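Local structure of N-acyl-D-glutamate deacylase (Bordetella bronchiseptica, 3GIP) at residues A[78-81]-A[82-85]; A[430-433]-A[434-437]; A[459-462]-A[463-466]. The protein catalyses the hydrolysis of N-acyl-D-glutamate to D-glutamate and a carboxylate, and is a zinc-containing member of the amidohydrolase superfamily. One frame throughout, in Å; residues are numbered along the deposited sequence.

Contact 1: A[78-81]-A[82-85]; sequences DLRW and KTSQ
Leu79 and Lys82, Arg80 and Ser84, and Trp81 and Gln85 meet locally along the short helix 80-83, a largely buried turn that precedes strand 87-92 in the amidohydrolase fold. Leu79 holds the N-cap position, and its carbonyl oxygen takes two amides: Lys82 N reaches Leu79 O at 2.9 Å from above the carbonyl plane, Thr83 N at 3.2 Å within it. Just ahead, Asp78 OD2 accepts from Arg80 N on its anti side, an Asx turn that opens the helix. Arg80 O is also doubly held: Ser84 OG lies 2.7 Å from Arg80 O, and Ser84 N donates too; the hydroxyl lies between the backbone N and the carbonyl carbon of Ser84 (chi1 67°), which folds it back over the preceding turn. Gln85 NE2 donates to Trp81 O at 2.8 Å in an almost straight bond (172°), with Trp81 O in the plane of the Gln85 amide, while Gln85 OE1 accepts from Phe381 N in helix 376-391. Lys82 runs alongside Leu79, its CG 3.6 Å from Leu79 CD1, and passes the pyrrole end of the indole, with Lys82 CE 3.6 Å from Trp81 NE1. The indole folds back so that Leu79 CA sits over one face, toward the rim. Arg80 NH1 and Thr83 OG1 share a water, 2.7 Å from Thr83 OG1, and Arg80 NH1 also donates to Pro464 O. Lys82 NZ forms salt bridges with Asp64 and Asp69, and Trp81 NE1 donates to Asp69 OD1. The Lys82 side chain lies about 13 Å from the zinc ion; paired with two carboxylates, it probably offsets their negative charge, and the shared Asp69 probably helps to hold lysine and indole relative to each other.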
loop_
_atom_site.group_PDB
_atom_site.type_symbol
_atom_site.label_atom_id
_atom_site.label_comp_id
_atom_site.label_asym_id
_atom_site.label_seq_id
_atom_site.Cartn_x
_atom_site.Cartn_y
_atom_site.Cartn_z
ATOM N N ASP A 78 1.686 12.819 11.659
ATOM C CA ASP A 78 3.055 12.345 11.879
ATOM C C ASP A 78 3.496 11.229 10.932
ATOM O O ASP A 78 4.665 11.167 10.546
ATOM C CB ASP A 78 3.247 11.878 13.326
ATOM C CG ASP A 78 2.315 10.749 13.702
ATOM O OD1 ASP A 78 1.159 11.032 14.086
ATOM O OD2 ASP A 78 2.733 9.576 13.604
ATOM N N LEU A 79 2.566 10.353 10.563
ATOM C CA LEU A 79 2.880 9.240 9.667
ATOM C C LEU A 79 4.129 8.480 10.121
ATOM O O LEU A 79 4.852 7.918 9.300
ATOM C CB LEU A 79 3.086 9.757 8.238
ATOM C CG LEU A 79 1.853 9.899 7.339
ATOM C CD1 LEU A 79 1.390 8.512 6.924
ATOM C CD2 LEU A 79 0.738 10.645 8.044
ATOM N N ARG A 80 4.368 8.450 11.429
ATOM C CA ARG A 80 5.549 7.783 11.975
ATOM C C ARG A 80 5.601 6.290 11.657
ATOM O O ARG A 80 6.686 5.707 11.588
ATOM C CB ARG A 80 5.615 8.003 13.489
ATOM C CG ARG A 80 6.899 7.516 14.157
ATOM C CD ARG A 80 8.098 8.377 13.788
ATOM N NE ARG A 80 9.230 8.119 14.676
ATOM C CZ ARG A 80 10.314 8.885 14.755
ATOM N NH1 ARG A 80 10.425 9.962 13.993
ATOM N NH2 ARG A 80 11.282 8.583 15.613
ATOM N N TRP A 81 4.439 5.671 11.466
ATOM C CA TRP A 81 4.403 4.249 11.143
ATOM C C TRP A 81 5.024 3.994 9.775
ATOM O O TRP A 81 5.435 2.874 9.477
ATOM C CB TRP A 81 2.964 3.710 11.196
ATOM C CG TRP A 81 1.959 4.413 10.317
ATOM C CD1 TRP A 81 1.527 4.018 9.082
ATOM C CD2 TRP A 81 1.240 5.612 10.629
ATOM N NE1 TRP A 81 0.578 4.896 8.607
ATOM C CE2 TRP A 81 0.387 5.884 9.538
ATOM C CE3 TRP A 81 1.237 6.484 11.726
ATOM C CZ2 TRP A 81 -0.465 6.995 9.511
ATOM C CZ3 TRP A 81 0.387 7.591 11.698
ATOM C CH2 TRP A 81 -0.449 7.831 10.597
ATOM N N LYS A 82 5.104 5.040 8.955
ATOM C CA LYS A 82 5.700 4.935 7.622
ATOM C C LYS A 82 7.184 5.279 7.668
ATOM O O LYS A 82 8.032 4.495 7.246
ATOM C CB LYS A 82 5.030 5.901 6.639
ATOM C CG LYS A 82 3.545 5.702 6.416
ATOM C CD LYS A 82 3.223 4.381 5.744
ATOM C CE LYS A 82 1.795 4.417 5.226
ATOM N NZ LYS A 82 1.283 3.101 4.767
ATOM N N THR A 83 7.496 6.463 8.182
ATOM C CA THR A 83 8.879 6.910 8.232
ATOM C C THR A 83 9.805 6.002 9.034
ATOM O O THR A 83 10.959 5.795 8.649
ATOM C CB THR A 83 8.979 8.344 8.795
ATOM O OG1 THR A 83 8.565 8.350 10.164
ATOM C CG2 THR A 83 8.089 9.291 8.000
ATOM N N SER A 84 9.302 5.452 10.135
ATOM C CA SER A 84 10.111 4.584 10.984
ATOM C C SER A 84 10.508 3.268 10.324
ATOM O O SER A 84 11.371 2.557 10.838
ATOM C CB SER A 84 9.399 4.312 12.312
ATOM O OG SER A 84 8.228 3.539 12.127
ATOM N N GLN A 85 9.877 2.932 9.201
ATOM C CA GLN A 85 10.249 1.714 8.490
ATOM C C GLN A 85 10.848 2.036 7.119
ATOM O O GLN A 85 10.952 1.168 6.247
ATOM C CB GLN A 85 9.062 0.744 8.366
ATOM C CG GLN A 85 7.837 1.249 7.635
ATOM C CD GLN A 85 6.771 0.174 7.509
ATOM O OE1 GLN A 85 7.001 -0.879 6.908
ATOM N NE2 GLN A 85 5.598 0.430 8.080
HETATM O O HOH W 1 9.160 10.611 11.471
#

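Contact 2: A[430-433]-A[434-437]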
loop_
_atom_site.group_PDB
_atom_site.type_symbol
_atom_site.label_atom_id
_atom_site.label_comp_id
_atom_site.label_asym_id
_atom_site.label_seq_id
_atom_site.Cartn_x
_atom_site.Cartn_y
_atom_site.Cartn_z
ATOM N N VAL A 430 18.544 5.508 4.992
ATOM C CA VAL A 430 19.844 4.986 5.383
ATOM C C VAL A 430 19.565 3.926 6.438
ATOM O O VAL A 430 18.894 4.202 7.434
ATOM C CB VAL A 430 20.730 6.091 6.000
ATOM C CG1 VAL A 430 22.074 5.512 6.420
ATOM C CG2 VAL A 430 20.922 7.217 4.996
ATOM N N PHE A 431 20.063 2.714 6.225
ATOM C CA PHE A 431 19.816 1.648 7.187
ATOM C C PHE A 431 20.976 0.677 7.329
ATOM O O PHE A 431 21.807 0.550 6.435
ATOM C CB PHE A 431 18.537 0.889 6.799
ATOM C CG PHE A 431 18.640 0.113 5.507
ATOM C CD1 PHE A 431 19.074 -1.211 5.506
ATOM C CD2 PHE A 431 18.290 0.702 4.292
ATOM C CE1 PHE A 431 19.156 -1.940 4.316
ATOM C CE2 PHE A 431 18.369 -0.020 3.093
ATOM C CZ PHE A 431 18.803 -1.342 3.106
ATOM N N ASP A 432 21.032 0.013 8.478
ATOM C CA ASP A 432 22.068 -0.976 8.748
ATOM C C ASP A 432 21.532 -2.292 8.182
ATOM O O ASP A 432 20.522 -2.809 8.656
ATOM C CB ASP A 432 22.288 -1.108 10.254
ATOM C CG ASP A 432 23.467 -1.992 10.593
ATOM O OD1 ASP A 432 23.665 -3.007 9.894
ATOM O OD2 ASP A 432 24.188 -1.673 11.564
ATOM N N PRO A 433 22.200 -2.851 7.161
ATOM C CA PRO A 433 21.722 -4.108 6.577
ATOM C C PRO A 433 21.745 -5.304 7.519
ATOM O O PRO A 433 20.967 -6.246 7.356
ATOM C CB PRO A 433 22.640 -4.296 5.374
ATOM C CG PRO A 433 23.930 -3.683 5.846
ATOM C CD PRO A 433 23.452 -2.413 6.519
ATOM N N ASP A 434 22.629 -5.262 8.510
ATOM C CA ASP A 434 22.748 -6.372 9.443
ATOM C C ASP A 434 21.783 -6.342 10.617
ATOM O O ASP A 434 21.549 -7.371 11.245
ATOM C CB ASP A 434 24.181 -6.466 9.970
ATOM C CG ASP A 434 25.180 -6.805 8.882
ATOM O OD1 ASP A 434 24.826 -7.586 7.974
ATOM O OD2 ASP A 434 26.319 -6.303 8.940
ATOM N N THR A 435 21.217 -5.178 10.916
ATOM C CA THR A 435 20.292 -5.077 12.039
ATOM C C THR A 435 18.879 -4.667 11.649
ATOM O O THR A 435 17.945 -4.860 12.427
ATOM C CB THR A 435 20.784 -4.062 13.094
ATOM O OG1 THR A 435 20.800 -2.749 12.522
ATOM C CG2 THR A 435 22.187 -4.426 13.578
ATOM N N VAL A 436 18.710 -4.102 10.458
ATOM C CA VAL A 436 17.382 -3.659 10.047
ATOM C C VAL A 436 16.354 -4.769 10.225
ATOM O O VAL A 436 16.553 -5.901 9.784
ATOM C CB VAL A 436 17.368 -3.148 8.584
ATOM C CG1 VAL A 436 17.659 -4.284 7.611
ATOM C CG2 VAL A 436 16.018 -2.496 8.283
ATOM N N ALA A 437 15.255 -4.438 10.892
ATOM C CA ALA A 437 14.217 -5.419 11.153
ATOM C C ALA A 437 13.003 -4.799 11.813
ATOM O O ALA A 437 13.082 -3.740 12.439
ATOM C CB ALA A 437 14.767 -6.522 12.055
HETATM O O HOH W 2 26.336 -3.337 9.020
HETATM O O HOH W 3 22.892 -8.708 6.379
#
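Asp432 OD1 is gripped by backbone amides of the turn that follows strand 428-431: Asp434 N donates to Asp432 OD1 at 2.8 Å, on the anti side of the carboxylate, and Thr435 N adds a weak bond. The first of these makes an Asx turn. CG stands anti to the backbone N of Asp432 (chi1 -173°), which carries the carboxylate forward over the amides of the next residues. Asp432 O takes part as well, accepting from Val436 N at 2.9 Å nearly along the C=O axis and from Thr435 N weakly. The Thr435 hydroxyl lies against the base of the aspartate, OG1 being 3.2 Å from Asp432 CB. On the inner side Val436 CG1 packs obliquely on the Phe431 ring, 4.0 Å from Phe431 CD1, where both side chains also touch Ile452. Arg390 NH1 of helix 376-391 donates to Pro433 O and Val436 O, tying the turn to that helix. A water is held by Asp434 OD1 at 2.7 Å. Asp434 OD2 comes within 4.3 Å of Asp432 OD1, and the Asp434 amide, with a second water that lies between the two carboxylates, would probably ease the repulsion.

Contact 3: A[459-462]-A[463-466]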
loop_
_atom_site.group_PDB
_atom_site.type_symbol
_atom_site.label_atom_id
_atom_site.label_comp_id
_atom_site.label_asym_id
_atom_site.label_seq_id
_atom_site.Cartn_x
_atom_site.Cartn_y
_atom_site.Cartn_z
ATOM N N GLY A 459 14.741 15.581 0.097
ATOM C CA GLY A 459 15.901 16.220 0.693
ATOM C C GLY A 459 15.789 16.686 2.133
ATOM O O GLY A 459 16.784 17.118 2.720
ATOM N N ALA A 460 14.595 16.608 2.711
ATOM C CA ALA A 460 14.400 17.045 4.090
ATOM C C ALA A 460 14.266 15.866 5.046
ATOM O O ALA A 460 13.578 14.890 4.752
ATOM C CB ALA A 460 13.167 17.931 4.182
ATOM N N GLU A 461 14.919 15.961 6.199
ATOM C CA GLU A 461 14.848 14.892 7.187
ATOM C C GLU A 461 13.462 14.760 7.806
ATOM O O GLU A 461 12.861 15.752 8.222
ATOM C CB GLU A 461 15.857 15.128 8.314
ATOM C CG GLU A 461 15.769 14.079 9.426
ATOM C CD GLU A 461 16.656 14.384 10.621
ATOM O OE1 GLU A 461 17.468 15.333 10.547
ATOM O OE2 GLU A 461 16.545 13.665 11.638
ATOM N N VAL A 462 12.949 13.532 7.854
ATOM C CA VAL A 462 11.655 13.275 8.477
ATOM C C VAL A 462 11.854 12.250 9.588
ATOM O O VAL A 462 11.002 12.090 10.458
ATOM C CB VAL A 462 10.603 12.743 7.479
ATOM C CG1 VAL A 462 10.269 13.821 6.457
ATOM C CG2 VAL A 462 11.110 11.482 6.790
ATOM N N PHE A 463 12.992 11.563 9.545
ATOM C CA PHE A 463 13.341 10.564 10.550
ATOM C C PHE A 463 14.857 10.594 10.726
ATOM O O PHE A 463 15.596 10.680 9.743
ATOM C CB PHE A 463 12.912 9.168 10.093
ATOM C CG PHE A 463 13.166 8.095 11.112
ATOM C CD1 PHE A 463 12.184 7.744 12.032
ATOM C CD2 PHE A 463 14.403 7.463 11.177
ATOM C CE1 PHE A 463 12.433 6.775 13.005
ATOM C CE2 PHE A 463 14.663 6.494 12.146
ATOM C CZ PHE A 463 13.675 6.151 13.061
ATOM N N PRO A 464 15.347 10.491 11.974
ATOM C CA PRO A 464 14.611 10.330 13.233
ATOM C C PRO A 464 13.879 11.572 13.736
ATOM O O PRO A 464 12.928 11.464 14.509
ATOM C CB PRO A 464 15.696 9.871 14.202
ATOM C CG PRO A 464 16.892 10.616 13.718
ATOM C CD PRO A 464 16.802 10.438 12.214
ATOM N N GLN A 465 14.322 12.746 13.302
ATOM C CA GLN A 465 13.694 13.987 13.734
ATOM C C GLN A 465 12.807 14.596 12.654
ATOM O O GLN A 465 13.299 15.097 11.644
ATOM C CB GLN A 465 14.763 15.004 14.143
ATOM C CG GLN A 465 14.194 16.352 14.549
ATOM C CD GLN A 465 13.235 16.247 15.719
ATOM O OE1 GLN A 465 12.142 16.815 15.693
ATOM N NE2 GLN A 465 13.642 15.523 16.757
ATOM N N PRO A 466 11.480 14.555 12.851
ATOM C CA PRO A 466 10.579 15.128 11.850
ATOM C C PRO A 466 10.642 16.653 11.869
ATOM O O PRO A 466 11.051 17.251 12.865
ATOM C CB PRO A 466 9.212 14.587 12.265
ATOM C CG PRO A 466 9.341 14.440 13.747
ATOM C CD PRO A 466 10.725 13.857 13.906
#
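Glu461 meets Gln465 across a tight bend that ends strand 460-463, where Val462 and Phe463 both face Val455 in a classic beta bulge. The bond that spans the bend is Gln465 N to Glu461 OE2, 2.9 Å long with an N-H...O angle of 155°; the donor comes to the anti side of the oxygen and stands 33° out of the carboxylate plane. Glu461 reaches it fully stretched: CG is anti to the backbone N (chi1 177°) and the chain stays extended beyond it, carrying the carboxylate past the Phe463 carbonyl, with Glu461 CG 3.4 Å from Phe463 O. The same OE2 touches the pyrrolidine of Pro464, which crosses the glutamate chain at about a right angle, its CD 3.3 Å from Glu461 OE2. A cis peptide bond before Pro464 turns the backbone sharply and brings the amide of Gln465 back toward the strand. Further along, Pro466 closes on Val462, with Pro466 CA 3.4 Å from Val462 O. Outside this first shell, Val462 and Phe463 pack on Thr83 of helix 80-83 and on Val455 of the adjoining strand. At the outer edge of the bend the Phe463 ring, itself set on Thr83, has Pro464 CB 4.0 Å above its plane, displaced toward the rim.

In the fold
Along the chain, helix 80-83 of contact 1 comes first, then contact 2 at the end of strand 428-431, and contact 3 at the end of strand 460-463. Contacts 1 and 3 are neighbours, their centres 10 Å apart: the Arg80 guanidinium and Ser84 pack against Phe463. Contact 2 lies 16 Å from contact 1 and 17 Å from contact 3, centre to centre, and touches neither. Strand 452-457 joins the two late contacts, pairing antiparallel with both 428-431 and 460-463, while helix 376-391 touches contacts 1 and 2. Strand 460-463 is thus packed directly on helix 80-83, whereas strand 428-431 is linked to it through strand 452-457 and helix 376-391.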